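PDB 4LYP: Exo-beta-1,4-mannosidase from Rhizomucor miehei, which probably hydrolyses beta-1,4-linked mannosides from their non-reducing ends and can also transfer mannosyl groups, as a fungal glycoside hydrolase of family 5. Local coordinates for residues L56-N61 and G92-R97. Numbering follows the deposited sequence. Where two conformers were deposited one is given.
Sequences LIRGAN and GINNLR. With GAI (guanidine), chain D.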
ATOM      1  N   LEU A  56     -10.096 -12.398  -7.348  1.00  7.80           N
ATOM      2  CA  LEU A  56      -9.804 -12.185  -5.936  1.00  7.54           C
ATOM      3  C   LEU A  56      -8.359 -11.781  -5.766  1.00  7.40           C
ATOM      4  O   LEU A  56      -7.450 -12.162  -6.498  1.00  8.61           O
ATOM      5  CB  LEU A  56     -10.140 -13.424  -5.109  1.00  8.34           C
ATOM      6  CG  LEU A  56     -11.656 -13.729  -4.975  1.00 11.06           C
ATOM      7  CD1 LEU A  56     -11.855 -15.042  -4.253  1.00 11.65           C
ATOM      8  CD2 LEU A  56     -12.361 -12.700  -4.122  1.00 16.98           C
ATOM      9  N   ILE A  57      -8.153 -10.972  -4.734  1.00  7.47           N
ATOM     10  CA  ILE A  57      -6.841 -10.306  -4.497  1.00  7.24           C
ATOM     11  C   ILE A  57      -5.952 -11.119  -3.551  1.00  6.19           C
ATOM     12  O   ILE A  57      -6.139 -11.114  -2.324  1.00  7.53           O
ATOM     13  CB  ILE A  57      -7.071  -8.863  -3.940  1.00  7.22           C
ATOM     14  CG1 ILE A  57      -8.012  -8.049  -4.865  1.00  8.84           C
ATOM     15  CG2 ILE A  57      -5.721  -8.187  -3.720  1.00  8.74           C
ATOM     16  CD1 ILE A  57      -7.561  -7.942  -6.346  1.00 10.16           C
ATOM     17  N   ARG A  58      -5.007 -11.819  -4.180  1.00  6.55           N
ATOM     18  CA  ARG A  58      -3.982 -12.582  -3.468  1.00  7.19           C
ATOM     19  C   ARG A  58      -2.778 -11.666  -3.335  1.00  6.23           C
ATOM     20  O   ARG A  58      -1.821 -11.749  -4.130  1.00  7.44           O
ATOM     21  CB  ARG A  58      -3.645 -13.849  -4.271  1.00  7.67           C
ATOM     22  CG  ARG A  58      -4.781 -14.867  -4.288  1.00  8.81           C
ATOM     23  CD  ARG A  58      -4.446 -16.025  -5.238  1.00 10.24           C
ATOM     24  NE  ARG A  58      -4.636 -15.686  -6.649  1.00  9.45           N
ATOM     25  CZ  ARG A  58      -3.828 -16.071  -7.657  1.00  9.57           C
ATOM     26  NH1 ARG A  58      -2.630 -16.593  -7.441  1.00 12.72           N
ATOM     27  NH2 ARG A  58      -4.263 -15.903  -8.911  1.00 11.04           N
ATOM     28  N   GLY A  59      -2.858 -10.684  -2.426  1.00  6.66           N
ATOM     29  CA  GLY A  59      -2.019  -9.526  -2.558  1.00  7.30           C
ATOM     30  C   GLY A  59      -0.899  -9.419  -1.554  1.00  6.27           C
ATOM     31  O   GLY A  59      -0.865 -10.033  -0.474  1.00  6.86           O
ATOM     32  N   ALA A  60       0.025  -8.524  -1.936  1.00  6.52           N
ATOM     33  CA  ALA A  60       1.099  -8.069  -1.001  1.00  6.44           C
ATOM     34  C   ALA A  60       1.312  -6.572  -1.178  1.00  5.58           C
ATOM     35  O   ALA A  60       0.985  -6.022  -2.261  1.00  6.62           O
ATOM     36  CB  ALA A  60       2.432  -8.771  -1.289  1.00  7.37           C
ATOM     37  N   ASN A  61       1.927  -5.927  -0.207  1.00  5.95           N
ATOM     38  CA  ASN A  61       2.472  -4.573  -0.392  1.00  5.70           C
ATOM     39  C   ASN A  61       3.962  -4.689  -0.731  1.00  5.52           C
ATOM     40  O   ASN A  61       4.718  -5.454  -0.119  1.00  6.55           O
ATOM     41  CB  ASN A  61       2.334  -3.759   0.888  1.00  6.15           C
ATOM     42  CG  ASN A  61       0.914  -3.256   1.056  1.00  5.63           C
ATOM     43  OD1 ASN A  61       0.564  -2.181   0.523  1.00  6.38           O
ATOM     44  ND2 ASN A  61       0.074  -4.006   1.765  1.00  5.69           N
ATOM     45  N   GLY A  92       2.120 -17.476  -4.632  1.00  8.01           N
ATOM     46  CA  GLY A  92       0.741 -17.377  -5.051  1.00  8.01           C
ATOM     47  C   GLY A  92       0.212 -15.949  -5.166  1.00  7.86           C
ATOM     48  O   GLY A  92      -1.013 -15.768  -5.265  1.00  8.62           O
ATOM     49  N   ILE A  93       1.065 -14.922  -5.089  1.00  7.88           N
ATOM     50  CA  ILE A  93       0.586 -13.522  -5.114  0.60  7.31           C
ATOM     51  C   ILE A  93       0.219 -13.160  -6.550  1.00  7.03           C
ATOM     52  O   ILE A  93       0.999 -13.364  -7.496  1.00  8.85           O
ATOM     53  CB  ILE A  93       1.649 -12.601  -4.461  0.60  7.73           C
ATOM     54  CG1 ILE A  93       1.702 -12.859  -2.922  0.60  8.42           C
ATOM     55  CG2 ILE A  93       1.539 -11.154  -4.905  0.60  8.21           C
ATOM     56  CD1 ILE A  93       3.046 -12.478  -2.279  0.60  6.83           C
ATOM     57  N   ASN A  94      -0.929 -12.483  -6.686  1.00  6.51           N
ATOM     58  CA  ASN A  94      -1.378 -11.991  -7.990  1.00  7.25           C
ATOM     59  C   ASN A  94      -1.485 -10.455  -8.041  1.00  6.09           C
ATOM     60  O   ASN A  94      -1.871  -9.923  -9.101  1.00  7.53           O
ATOM     61  CB  ASN A  94      -2.674 -12.614  -8.477  1.00  7.56           C
ATOM     62  CG  ASN A  94      -3.894 -12.095  -7.746  1.00  7.76           C
ATOM     63  OD1 ASN A  94      -3.760 -11.443  -6.677  1.00  7.40           O
ATOM     64  ND2 ASN A  94      -5.074 -12.423  -8.221  1.00  8.53           N
ATOM     65  N   ASN A  95      -1.173  -9.736  -6.964  1.00  6.77           N
ATOM     66  CA  ASN A  95      -1.471  -8.326  -6.887  1.00  6.56           C
ATOM     67  C   ASN A  95      -0.496  -7.660  -5.940  1.00  6.25           C
ATOM     68  O   ASN A  95      -0.293  -8.135  -4.816  1.00  7.04           O
ATOM     69  CB  ASN A  95      -2.933  -8.119  -6.350  1.00  7.09           C
ATOM     70  CG  ASN A  95      -3.351  -6.663  -6.282  1.00  6.06           C
ATOM     71  OD1 ASN A  95      -3.323  -6.056  -5.196  1.00  7.38           O
ATOM     72  ND2 ASN A  95      -3.724  -6.088  -7.413  1.00  8.14           N
ATOM     73  N   LEU A  96       0.190  -6.601  -6.453  1.00  5.82           N
ATOM     74  CA  LEU A  96       1.085  -5.809  -5.587  1.00  6.27           C
ATOM     75  C   LEU A  96       0.539  -4.384  -5.494  1.00  5.35           C
ATOM     76  O   LEU A  96       0.227  -3.744  -6.494  1.00  6.06           O
ATOM     77  CB  LEU A  96       2.516  -5.718  -6.132  1.00  7.09           C
ATOM     78  CG  LEU A  96       3.187  -7.091  -6.357  1.00  7.17           C
ATOM     79  CD1 LEU A  96       4.599  -6.848  -6.873  1.00  7.40           C
ATOM     80  CD2 LEU A  96       3.246  -7.933  -5.059  1.00  8.49           C
ATOM     81  N   ARG A  97       0.425  -3.920  -4.247  1.00  6.14           N
ATOM     82  CA  ARG A  97       0.183  -2.488  -3.971  1.00  5.82           C
ATOM     83  C   ARG A  97       1.547  -1.828  -3.924  1.00  5.95           C
ATOM     84  O   ARG A  97       2.397  -2.224  -3.125  1.00  5.91           O
ATOM     85  CB  ARG A  97      -0.636  -2.341  -2.694  1.00  6.75           C
ATOM     86  CG  ARG A  97      -0.900  -0.889  -2.353  1.00  6.59           C
ATOM     87  CD  ARG A  97      -2.021  -0.797  -1.337  1.00  6.99           C
ATOM     88  NE  ARG A  97      -2.210   0.589  -0.851  1.00  6.19           N
ATOM     89  CZ  ARG A  97      -1.772   1.089   0.296  1.00  5.63           C
ATOM     90  NH1 ARG A  97      -0.936   0.405   1.066  1.00  6.53           N
ATOM     91  NH2 ARG A  97      -2.114   2.334   0.625  1.00  7.01           N
TER
HETATM   92  C   GAI D 502     -15.821 -12.142  -6.306  1.00 21.04           C
HETATM   93  N1  GAI D 502     -16.786 -12.722  -7.233  1.00 20.27           N
HETATM   94  N2  GAI D 502     -15.876 -11.252  -5.182  1.00 16.58           N
HETATM   95  N3  GAI D 502     -14.581 -12.375  -6.553  1.00 34.94           N
HETATM   96  O   HOH W   1      -6.510 -14.438  -9.961  1.00 12.60           O
HETATM   97  O   HOH W   2       2.473  -0.595  -0.838  1.00  6.53           O
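Leu56 O receives ND2 of Asn94 at 2.9 Å, almost in line with the carbonyl bond. The CD2 methyl of Leu56 lies 3.3 Å from N3 of a bound guanidine. The same Asn94 amide accepts Arg58 N through OD1, 37° out of the carbonyl plane, and Asn94 N returns a bond to Arg58 O. Asparagine suits this place because its short amide mimics a peptide group; with CG between backbone N and carbonyl carbon (chi1 74°), it turns back toward 56-58. Ile57 CG2 lies against the amide of Asn95, which Asn388 and Thr144 bond. Arg58, bent at chi3 (-78°), lays its guanidinium over Asn94 CB and gives NH1 to Gly92 O at 2.8 Å. Gly92 closes helix 78-90 in a Schellman motif, where a side chain would jam against the preceding carbonyl O; at Gly59, Ile57 CG2 would crowd one. Parallel pairing follows: Asn95 O accepts Ala60 N, and Ala60 O takes Arg97 N. The small Ala60 methyl touches both Ile93 CD1 and Leu96 CD2. Asn61 OD1 accepts Arg97 NH1, also held by Glu337, while Asn61 ND2 bonds Glu336 O and Phe389 O. In this TIM-barrel beta-alpha-beta unit, helix 78-90 covers Ala60 and Leu96, helix 429-448 touches Arg58, and strands 386-394 and 144-148 flank the pair.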